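PDB 5EYI: Non-structural protein 11 from Prrsv 16244b, which probably cleaves viral RNA at uridylates, degrading the 5'-polyuridines formed during replication and so keeping host double-stranded RNA sensors from being activated. Local coordinates for residues L8-H13 / K159-V164; A27-P30 / H36-V39; M213-R216 / A220-Q223. The protein carries 1 engineered substitution. All coordinates share one frame; numbering follows the deposited sequence.

Contact 1 lies near the middle of the chain and bridges the two parts of nsp11, the first helix of the N-terminal domain and a loop of the NendoU domain. Contacts 2 and 3 each stay within one of those parts, on opposite sides of the chain's centre, about 37 Å apart between centres. Their chemistry differs accordingly: contact 1 depends on one lysine, contact 2 on aliphatic and indole carbons without a hydrogen bond, and contact 3 on backbone pairing backed by aromatic packing. Contact 3 is buried, partly by the second subunit; contact 2 buries L29 and V39 but leaves W37 exposed; contact 1 is partly buried. Contacts 1 and 3 touch where V162 meets F222.

Contact 1: L8-H13 / K159-V164; sequences LPKVAH and KESVAV
K10, in the first turn of helix 9-14, reaches across to the backbone of E160 and S161, an interdomain contact that ties the N-terminal domain of nsp11 to its NendoU domain just before strand 163-169 begins. One lysine carries most of the contact. Its CG stands between the backbone N and the carbonyl carbon (chi1 63°), a rotamer that helices disfavour because of the preceding turn, but that the first turn can accommodate. Beyond CG the chain is extended and passes across the loop, with K10 CD 3.6 Å from E160 C and 3.7 Å from S161 N. S161 turns its OG beside its own backbone N, where it meets the middle of the lysine: S161 OG is 3.8 Å from K10 CD and 3.9 Å from K10 CG. These are contacts with carbon, and the hydroxyl finds its polar partners in D206 and in N14, which stands at the end of the same helix as K10. That asparagine therefore supplies a second link between helix and loop. E160 offers its main chain to the contact, while its CB points away from the helix. V11, on another side of the helix, packs on Y87 and L89 of strand 85-93. The ammonium group has its strongest partner in E111, with which it forms a salt bridge. To the loop it gives a further hydrogen bond, from K10 NZ to E160 O at 3.2 Å, with the nitrogen well above the carbonyl plane and a C=O...N angle of 110°.

Contact 2: A27-P30 / H36-V39; sequences AKLP and HWPV
Apolar packing of L29 against W37 and V39 holds together the two ends of the loop that leads from strand 27-28 to strand 39-41 in the N-terminal domain, about 23 Å from the centre of the chain to the centre of the contact. No hydrogen bond crosses between the segments; the leucine methyls do the work. L29 has CG anti to its backbone N (chi1 -176°), which sends the forked end across the gap. Its CD2 meets both partners, lying 3.7 Å from V39 CG1 and 3.8 Å from W37 CB. The other methyl sits over one face of the indole, with L29 CD1 4.1 Å from W37 CD1. The leucine crosses both partner side chains at about a right angle. W37 sets its ring across its CA-CB-CG plane (chi2 92°), presenting a face to the leucine. F19 meets the same indole edge-to-face and also touches L29, so strand 19-20 takes part in this cluster. V39 packs further on P21, A34 and W48. Backbone hydrogen bonds join L29 to S20, and V39 to D50 and L52. The contact thus belongs to the AV-Nsp11N/CoV-Nsp15M-type N-terminal domain, where it joins the short parallel pair 19-20/27-28 to the first strand of the mixed beta sheet.

Contact 3: M213-R216 / A220-Q223; sequences MVWR and AYFQ
M213 and Y221 form an antiparallel hydrogen-bonded pair in the beta hairpin of strands 208-215 and 219-223. M213 N donates to Y221 O at 2.8 Å, and Y221 N returns a bond of 3.0 Å to M213 O. The same M213 O receives a CA-H...O contact from A220 CA, also at 3.0 Å. Next along is the non-hydrogen-bonded pair V214 and A220, whose side chains meet through V214 CG2 and A220 CB at 3.9 Å. On the other face of the sheet, M213 CB lies over the Y221 ring, offset toward its rim, in a CH-pi contact, and M213 CG touches Y221 CE2 at 3.6 Å. Y221 places its CG between backbone N and carbonyl carbon (chi1 59°), which tips the ring over toward the neighbouring strand. There it meets the indole obliquely, planes at 34°, with W215 CH2 3.4 Å from Y221 OH. The tyrosine ring also meets H146, a predicted active-site residue, so the hairpin borders the probable catalytic centre. W215 is fixed from outside by Y191 of the second subunit, which accepts a hydrogen bond from NE1. Strand 208-215 is central in this three-stranded antiparallel sheet, flanked by strands 198-205 and 219-223.

Contact 1: L8-H13 / K159-V164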
loop_
_atom_site.group_PDB
_atom_site.type_symbol
_atom_site.label_atom_id
_atom_site.label_comp_id
_atom_site.label_asym_id
_atom_site.label_seq_id
_atom_site.Cartn_x
_atom_site.Cartn_y
_atom_site.Cartn_z
ATOM N N LEU A 8 3.418 21.108 -17.216
ATOM C CA LEU A 8 2.960 20.051 -18.119
ATOM C C LEU A 8 1.425 20.036 -18.057
ATOM O O LEU A 8 0.860 20.333 -17.003
ATOM C CB LEU A 8 3.529 18.694 -17.697
ATOM C CG LEU A 8 5.066 18.567 -17.729
ATOM C CD1 LEU A 8 5.504 17.282 -17.053
ATOM C CD2 LEU A 8 5.587 18.622 -19.148
ATOM N N PRO A 9 0.743 19.715 -19.177
ATOM C CA PRO A 9 -0.730 19.851 -19.158
ATOM C C PRO A 9 -1.444 19.174 -17.984
ATOM O O PRO A 9 -2.319 19.777 -17.365
ATOM C CB PRO A 9 -1.154 19.256 -20.500
ATOM C CG PRO A 9 0.008 19.530 -21.402
ATOM C CD PRO A 9 1.245 19.460 -20.542
ATOM N N LYS A 10 -1.029 17.953 -17.666
ATOM C CA LYS A 10 -1.632 17.168 -16.587
ATOM C C LYS A 10 -1.666 17.839 -15.211
ATOM O O LYS A 10 -2.613 17.619 -14.461
ATOM C CB LYS A 10 -0.957 15.803 -16.476
ATOM C CG LYS A 10 0.523 15.835 -16.114
ATOM C CD LYS A 10 1.179 14.515 -16.450
ATOM C CE LYS A 10 2.676 14.595 -16.240
ATOM N NZ LYS A 10 3.330 13.323 -16.644
ATOM N N VAL A 11 -0.647 18.640 -14.882
ATOM C CA VAL A 11 -0.591 19.349 -13.598
ATOM C C VAL A 11 -1.770 20.314 -13.488
ATOM O O VAL A 11 -2.488 20.318 -12.477
ATOM C CB VAL A 11 0.745 20.117 -13.414
ATOM C CG1 VAL A 11 0.651 21.176 -12.329
ATOM C CG2 VAL A 11 1.875 19.152 -13.089
ATOM N N ALA A 12 -1.942 21.139 -14.518
ATOM C CA ALA A 12 -3.056 22.093 -14.565
ATOM C C ALA A 12 -4.399 21.366 -14.604
ATOM O O ALA A 12 -5.315 21.757 -13.891
ATOM C CB ALA A 12 -2.923 23.030 -15.762
ATOM N N HIS A 13 -4.506 20.308 -15.422
ATOM C CA HIS A 13 -5.752 19.537 -15.525
ATOM C C HIS A 13 -6.174 19.008 -14.153
ATOM O O HIS A 13 -7.334 19.150 -13.760
ATOM C CB HIS A 13 -5.632 18.352 -16.482
ATOM C CG HIS A 13 -5.353 18.717 -17.902
ATOM N ND1 HIS A 13 -5.550 19.983 -18.411
ATOM C CD2 HIS A 13 -4.911 17.967 -18.937
ATOM C CE1 HIS A 13 -5.216 19.999 -19.688
ATOM N NE2 HIS A 13 -4.838 18.785 -20.034
ATOM N N LYS A 159 0.666 9.988 -21.591
ATOM C CA LYS A 159 1.134 11.224 -20.971
ATOM C C LYS A 159 0.224 11.572 -19.810
ATOM O O LYS A 159 -0.609 12.470 -19.896
ATOM C CB LYS A 159 1.195 12.353 -21.996
ATOM C CG LYS A 159 2.230 12.115 -23.085
ATOM C CD LYS A 159 2.009 13.082 -24.228
ATOM C CE LYS A 159 3.076 12.955 -25.295
ATOM N NZ LYS A 159 2.955 14.086 -26.261
ATOM N N GLU A 160 0.406 10.838 -18.722
ATOM C CA GLU A 160 -0.468 10.886 -17.561
ATOM C C GLU A 160 0.403 10.971 -16.321
ATOM O O GLU A 160 1.607 10.693 -16.386
ATOM C CB GLU A 160 -1.294 9.601 -17.486
ATOM C CG GLU A 160 -2.202 9.338 -18.672
ATOM C CD GLU A 160 -3.395 10.279 -18.746
ATOM O OE1 GLU A 160 -3.875 10.767 -17.697
ATOM O OE2 GLU A 160 -3.879 10.517 -19.868
ATOM N N SER A 161 -0.209 11.325 -15.196
ATOM C CA SER A 161 0.480 11.339 -13.901
ATOM C C SER A 161 0.787 9.898 -13.442
ATOM O O SER A 161 1.937 9.567 -13.121
ATOM C CB SER A 161 -0.359 12.084 -12.860
ATOM O OG SER A 161 -0.449 13.472 -13.174
ATOM N N VAL A 162 -0.246 9.057 -13.445
ATOM C CA VAL A 162 -0.097 7.613 -13.312
ATOM C C VAL A 162 -0.538 6.979 -14.622
ATOM O O VAL A 162 -1.719 6.975 -14.952
ATOM C CB VAL A 162 -0.918 7.054 -12.146
ATOM C CG1 VAL A 162 -0.622 5.579 -11.965
ATOM C CG2 VAL A 162 -0.605 7.818 -10.868
ATOM N N ALA A 163 0.430 6.486 -15.384
ATOM C CA ALA A 163 0.175 5.898 -16.684
ATOM C C ALA A 163 -0.115 4.420 -16.496
ATOM O O ALA A 163 0.430 3.799 -15.582
ATOM C CB ALA A 163 1.386 6.075 -17.584
ATOM N N VAL A 164 -0.963 3.869 -17.363
ATOM C CA VAL A 164 -1.273 2.440 -17.359
ATOM C C VAL A 164 -0.768 1.825 -18.664
ATOM O O VAL A 164 -1.057 2.326 -19.749
ATOM C CB VAL A 164 -2.777 2.194 -17.171
ATOM C CG1 VAL A 164 -3.104 0.712 -17.287
ATOM C CG2 VAL A 164 -3.213 2.740 -15.809
#

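Contact 2: A27-P30 / H36-V39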
loop_
_atom_site.group_PDB
_atom_site.type_symbol
_atom_site.label_atom_id
_atom_site.label_comp_id
_atom_site.label_asym_id
_atom_site.label_seq_id
_atom_site.Cartn_x
_atom_site.Cartn_y
_atom_site.Cartn_z
ATOM N N ALA A 27 -5.776 24.125 -24.238
ATOM C CA ALA A 27 -6.840 24.454 -25.192
ATOM C C ALA A 27 -6.970 25.969 -25.300
ATOM O O ALA A 27 -7.165 26.633 -24.285
ATOM C CB ALA A 27 -8.159 23.851 -24.723
ATOM N N LYS A 28 -6.831 26.513 -26.511
ATOM C CA LYS A 28 -6.876 27.968 -26.689
ATOM C C LYS A 28 -8.279 28.480 -26.387
ATOM O O LYS A 28 -9.261 27.871 -26.805
ATOM C CB LYS A 28 -6.447 28.400 -28.102
ATOM C CG LYS A 28 -6.334 29.921 -28.261
ATOM C CD LYS A 28 -5.614 30.325 -29.543
ATOM C CE LYS A 28 -5.690 31.828 -29.790
ATOM N N LEU A 29 -8.349 29.577 -25.631
ATOM C CA LEU A 29 -9.597 30.260 -25.319
ATOM C C LEU A 29 -9.470 31.719 -25.773
ATOM O O LEU A 29 -8.435 32.347 -25.518
ATOM C CB LEU A 29 -9.859 30.212 -23.812
ATOM C CG LEU A 29 -11.183 30.791 -23.299
ATOM C CD1 LEU A 29 -12.367 29.909 -23.678
ATOM C CD2 LEU A 29 -11.144 30.997 -21.793
ATOM N N PRO A 30 -10.514 32.271 -26.434
ATOM C CA PRO A 30 -10.518 33.715 -26.696
ATOM C C PRO A 30 -10.361 34.517 -25.411
ATOM O O PRO A 30 -11.015 34.219 -24.407
ATOM C CB PRO A 30 -11.899 33.961 -27.317
ATOM C CG PRO A 30 -12.256 32.664 -27.945
ATOM C CD PRO A 30 -11.681 31.607 -27.042
ATOM N N HIS A 36 -14.618 34.358 -17.721
ATOM C CA HIS A 36 -15.724 33.444 -17.436
ATOM C C HIS A 36 -15.342 31.962 -17.373
ATOM O O HIS A 36 -16.219 31.115 -17.219
ATOM C CB HIS A 36 -16.806 33.684 -18.485
ATOM C CG HIS A 36 -17.194 35.127 -18.601
ATOM N ND1 HIS A 36 -16.941 35.881 -19.727
ATOM C CD2 HIS A 36 -17.757 35.968 -17.702
ATOM C CE1 HIS A 36 -17.370 37.115 -19.533
ATOM N NE2 HIS A 36 -17.863 37.196 -18.310
ATOM N N TRP A 37 -14.042 31.659 -17.462
ATOM C CA TRP A 37 -13.532 30.281 -17.411
ATOM C C TRP A 37 -12.338 30.196 -16.477
ATOM O O TRP A 37 -11.587 31.155 -16.364
ATOM C CB TRP A 37 -13.106 29.843 -18.811
ATOM C CG TRP A 37 -14.258 29.562 -19.680
ATOM C CD1 TRP A 37 -14.889 30.430 -20.511
ATOM C CD2 TRP A 37 -14.954 28.319 -19.788
ATOM N NE1 TRP A 37 -15.929 29.809 -21.141
ATOM C CE2 TRP A 37 -15.996 28.508 -20.716
ATOM C CE3 TRP A 37 -14.796 27.058 -19.187
ATOM C CZ2 TRP A 37 -16.883 27.493 -21.061
ATOM C CZ3 TRP A 37 -15.668 26.043 -19.538
ATOM C CH2 TRP A 37 -16.702 26.266 -20.470
ATOM N N PRO A 38 -12.149 29.054 -15.796
ATOM C CA PRO A 38 -10.842 28.875 -15.154
ATOM C C PRO A 38 -9.745 28.841 -16.222
ATOM O O PRO A 38 -9.865 28.097 -17.201
ATOM C CB PRO A 38 -10.966 27.514 -14.448
ATOM C CG PRO A 38 -12.427 27.236 -14.379
ATOM C CD PRO A 38 -13.034 27.897 -15.577
ATOM N N VAL A 39 -8.711 29.660 -16.062
ATOM C CA VAL A 39 -7.652 29.725 -17.070
ATOM C C VAL A 39 -6.273 29.503 -16.447
ATOM O O VAL A 39 -5.972 30.028 -15.389
ATOM C CB VAL A 39 -7.687 31.046 -17.876
ATOM C CG1 VAL A 39 -8.838 31.028 -18.876
ATOM C CG2 VAL A 39 -7.780 32.260 -16.959
#

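Contact 3: M213-R216 / A220-Q223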
loop_
_atom_site.group_PDB
_atom_site.type_symbol
_atom_site.label_atom_id
_atom_site.label_comp_id
_atom_site.label_asym_id
_atom_site.label_seq_id
_atom_site.Cartn_x
_atom_site.Cartn_y
_atom_site.Cartn_z
ATOM N N MET A 213 1.299 2.186 -2.777
ATOM C CA MET A 213 1.288 0.913 -2.082
ATOM C C MET A 213 2.715 0.447 -1.991
ATOM O O MET A 213 3.396 0.404 -3.010
ATOM C CB MET A 213 0.453 -0.105 -2.852
ATOM C CG MET A 213 -0.911 0.420 -3.277
ATOM S SD MET A 213 -1.786 1.327 -1.989
ATOM C CE MET A 213 -3.438 1.193 -2.651
ATOM N N VAL A 214 3.163 0.129 -0.773
ATOM C CA VAL A 214 4.502 -0.397 -0.542
ATOM C C VAL A 214 4.425 -1.741 0.186
ATOM O O VAL A 214 3.764 -1.851 1.215
ATOM C CB VAL A 214 5.354 0.585 0.289
ATOM C CG1 VAL A 214 6.740 -0.001 0.575
ATOM C CG2 VAL A 214 5.457 1.926 -0.434
ATOM N N TRP A 215 5.103 -2.745 -0.365
ATOM C CA TRP A 215 5.386 -3.984 0.336
ATOM C C TRP A 215 6.863 -4.015 0.712
ATOM O O TRP A 215 7.740 -4.035 -0.168
ATOM C CB TRP A 215 5.043 -5.189 -0.523
ATOM C CG TRP A 215 3.601 -5.507 -0.512
ATOM C CD1 TRP A 215 2.984 -6.437 0.258
ATOM C CD2 TRP A 215 2.579 -4.892 -1.303
ATOM N NE1 TRP A 215 1.638 -6.457 -0.007
ATOM C CE2 TRP A 215 1.360 -5.517 -0.962
ATOM C CE3 TRP A 215 2.577 -3.884 -2.275
ATOM C CZ2 TRP A 215 0.146 -5.165 -1.552
ATOM C CZ3 TRP A 215 1.372 -3.530 -2.857
ATOM C CH2 TRP A 215 0.170 -4.171 -2.494
ATOM N N ARG A 216 7.110 -4.020 2.023
ATOM C CA ARG A 216 8.452 -4.006 2.630
ATOM C C ARG A 216 9.436 -4.906 1.902
ATOM O O ARG A 216 9.173 -6.087 1.726
ATOM C CB ARG A 216 8.359 -4.451 4.096
ATOM C CG ARG A 216 9.566 -4.109 4.944
ATOM C CD ARG A 216 9.400 -4.638 6.364
ATOM N NE ARG A 216 10.204 -3.887 7.328
ATOM N N ALA A 220 6.622 -1.516 -4.836
ATOM C CA ALA A 220 5.864 -0.303 -4.599
ATOM C C ALA A 220 5.305 0.202 -5.916
ATOM O O ALA A 220 5.953 0.094 -6.958
ATOM C CB ALA A 220 6.719 0.766 -3.943
ATOM N N TYR A 221 4.095 0.731 -5.859
ATOM C CA TYR A 221 3.447 1.269 -7.036
ATOM C C TYR A 221 2.362 2.230 -6.644
ATOM O O TYR A 221 1.811 2.146 -5.534
ATOM C CB TYR A 221 2.868 0.160 -7.915
ATOM C CG TYR A 221 1.836 -0.755 -7.271
ATOM C CD1 TYR A 221 2.158 -2.059 -6.921
ATOM C CD2 TYR A 221 0.527 -0.328 -7.055
ATOM C CE1 TYR A 221 1.210 -2.910 -6.365
ATOM C CE2 TYR A 221 -0.418 -1.158 -6.491
ATOM C CZ TYR A 221 -0.082 -2.454 -6.151
ATOM O OH TYR A 221 -1.041 -3.291 -5.595
ATOM N N PHE A 222 2.066 3.130 -7.572
ATOM C CA PHE A 222 1.022 4.117 -7.394
ATOM C C PHE A 222 -0.288 3.591 -7.926
ATOM O O PHE A 222 -0.323 2.708 -8.780
ATOM C CB PHE A 222 1.359 5.412 -8.114
ATOM C CG PHE A 222 2.286 6.300 -7.356
ATOM C CD1 PHE A 222 1.818 7.041 -6.273
ATOM C CD2 PHE A 222 3.611 6.421 -7.732
ATOM C CE1 PHE A 222 2.656 7.891 -5.582
ATOM C CE2 PHE A 222 4.459 7.263 -7.043
ATOM C CZ PHE A 222 3.982 8.000 -5.967
ATOM N N GLN A 223 -1.357 4.183 -7.428
ATOM C CA GLN A 223 -2.711 3.805 -7.794
ATOM C C GLN A 223 -3.581 5.066 -7.707
ATOM O O GLN A 223 -3.351 5.928 -6.853
ATOM C CB GLN A 223 -3.149 2.684 -6.841
ATOM C CG GLN A 223 -4.494 2.059 -7.115
ATOM C CD GLN A 223 -5.665 2.705 -6.381
ATOM O OE1 GLN A 223 -6.824 2.361 -6.620
ATOM N NE2 GLN A 223 -5.375 3.622 -5.485
#